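PDB 4IGB: LPXTG cell wall surface protein, which probably acts as a peptidoglycan-anchored adhesin of Streptococcus gordonii, here represented by its N-terminal N1 and N2 domains. Local coordinates for residues M128-A131 and Q132-T135. Residues are numbered along the deposited sequence; the frame is centred on the assembly and turned at random.
Sequences MNSA and QKST
The flat group that matters here is the peptide joining Gln132 to Lys133, whose N-H meets the hydroxyl of Ser130. Lys133 N donates to Ser130 OG over 3.0 Å, moderately bent, with an N-H...O angle of 152°. Beside this bond the same oxygen lies alongside the root of the lysine, with Ser130 OG 3.2 Å from Lys133 CB and 3.4 Å from Lys133 CG. With chi1 at 83° the hydroxyl of Ser130 swings back over its own main chain and points into the loop. The hydroxyl is gripped twice: it also bonds Glu127 O, one turn back in the helix, so it ties the helix end to the chain beyond. Ala131 and Gln132 are the middle residues of what their backbone angles suggest is a type I beta turn, closed here by a side-chain oxygen. Beyond CG the lysine leads away from the turn, and its NZ bonds Asp163 O. Ser130 is where the chain leaves helix 122-129. Lys78 NZ bonds the carbonyl oxygens of Met128, Ser130 and Lys133, and past Ser134, backbone-bonded to Val76 and Tyr164, the chain enters strand 135-142 of the six-stranded antiparallel sheet.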
ATOM      1  N   MET B 128      26.897 -18.482  19.762  1.00 27.65           N
ATOM      2  CA  MET B 128      26.264 -19.794  19.860  1.00 38.00           C
ATOM      3  C   MET B 128      26.698 -20.537  21.113  1.00 42.55           C
ATOM      4  O   MET B 128      25.888 -21.199  21.767  1.00 29.67           O
ATOM      5  CB  MET B 128      26.560 -20.631  18.613  1.00 33.42           C
ATOM      6  CG  MET B 128      25.856 -20.113  17.367  1.00 32.95           C
ATOM      7  SD  MET B 128      24.064 -20.296  17.439  1.00 32.80           S
ATOM      8  CE  MET B 128      23.889 -22.007  16.938  1.00 24.90           C
ATOM      9  N   ASN B 129      27.981 -20.425  21.444  1.00 38.24           N
ATOM     10  CA  ASN B 129      28.519 -21.107  22.620  1.00 40.12           C
ATOM     11  C   ASN B 129      28.310 -20.358  23.939  1.00 45.85           C
ATOM     12  O   ASN B 129      28.408 -20.956  25.015  1.00 38.99           O
ATOM     13  CB  ASN B 129      30.003 -21.416  22.431  1.00 37.91           C
ATOM     14  CG  ASN B 129      30.238 -22.439  21.353  1.00 41.20           C
ATOM     15  OD1 ASN B 129      31.247 -22.398  20.652  1.00 52.92           O
ATOM     16  ND2 ASN B 129      29.299 -23.362  21.204  1.00 40.35           N
ATOM     17  N   SER B 130      28.025 -19.060  23.855  1.00 31.15           N
ATOM     18  CA  SER B 130      27.856 -18.240  25.057  1.00 34.62           C
ATOM     19  C   SER B 130      26.848 -18.858  26.020  1.00 36.33           C
ATOM     20  O   SER B 130      26.074 -19.741  25.654  1.00 45.34           O
ATOM     21  CB  SER B 130      27.396 -16.827  24.688  1.00 41.89           C
ATOM     22  OG  SER B 130      25.989 -16.800  24.503  1.00 43.80           O
ATOM     23  N   ALA B 131      26.848 -18.389  27.260  1.00 41.37           N
ATOM     24  CA  ALA B 131      25.883 -18.879  28.230  1.00 36.74           C
ATOM     25  C   ALA B 131      24.583 -18.083  28.155  1.00 37.39           C
ATOM     26  O   ALA B 131      23.502 -18.628  28.347  1.00 43.42           O
ATOM     27  CB  ALA B 131      26.467 -18.825  29.637  1.00 42.46           C
ATOM     28  N   GLN B 132      24.691 -16.793  27.861  1.00 42.32           N
ATOM     29  CA  GLN B 132      23.538 -15.909  27.992  1.00 47.43           C
ATOM     30  C   GLN B 132      22.740 -15.651  26.707  1.00 40.15           C
ATOM     31  O   GLN B 132      21.577 -15.266  26.791  1.00 43.91           O
ATOM     32  CB  GLN B 132      23.947 -14.577  28.633  1.00 50.67           C
ATOM     33  CG  GLN B 132      25.046 -13.842  27.877  1.00 78.43           C
ATOM     34  CD  GLN B 132      25.108 -12.357  28.212  1.00 95.41           C
ATOM     35  OE1 GLN B 132      24.097 -11.746  28.577  1.00 92.38           O
ATOM     36  NE2 GLN B 132      26.302 -11.768  28.087  1.00 97.27           N
ATOM     37  N   LYS B 133      23.344 -15.848  25.534  1.00 28.17           N
ATOM     38  CA  LYS B 133      22.651 -15.534  24.282  1.00 28.68           C
ATOM     39  C   LYS B 133      21.890 -16.745  23.755  1.00 36.80           C
ATOM     40  O   LYS B 133      22.455 -17.833  23.629  1.00 40.09           O
ATOM     41  CB  LYS B 133      23.626 -15.041  23.215  1.00 29.78           C
ATOM     42  CG  LYS B 133      24.482 -13.859  23.621  1.00 31.42           C
ATOM     43  CD  LYS B 133      23.660 -12.734  24.199  1.00 27.05           C
ATOM     44  CE  LYS B 133      24.496 -11.474  24.265  1.00 38.01           C
ATOM     45  NZ  LYS B 133      23.899 -10.443  25.158  1.00 44.46           N
ATOM     46  N   SER B 134      20.611 -16.559  23.435  1.00 30.14           N
ATOM     47  CA  SER B 134      19.779 -17.681  22.992  1.00 33.50           C
ATOM     48  C   SER B 134      18.797 -17.350  21.865  1.00 34.59           C
ATOM     49  O   SER B 134      18.157 -18.252  21.324  1.00 30.68           O
ATOM     50  CB  SER B 134      18.995 -18.263  24.166  1.00 28.16           C
ATOM     51  OG  SER B 134      18.069 -17.311  24.665  1.00 27.64           O
ATOM     52  N   THR B 135      18.663 -16.077  21.514  1.00 28.24           N
ATOM     53  CA  THR B 135      17.714 -15.715  20.470  1.00 23.33           C
ATOM     54  C   THR B 135      18.332 -14.807  19.417  1.00 32.10           C
ATOM     55  O   THR B 135      19.441 -14.288  19.593  1.00 25.62           O
ATOM     56  CB  THR B 135      16.460 -15.039  21.048  1.00 26.47           C
ATOM     57  OG1 THR B 135      16.800 -13.730  21.520  1.00 30.08           O
ATOM     58  CG2 THR B 135      15.865 -15.858  22.187  1.00 22.62           C
TER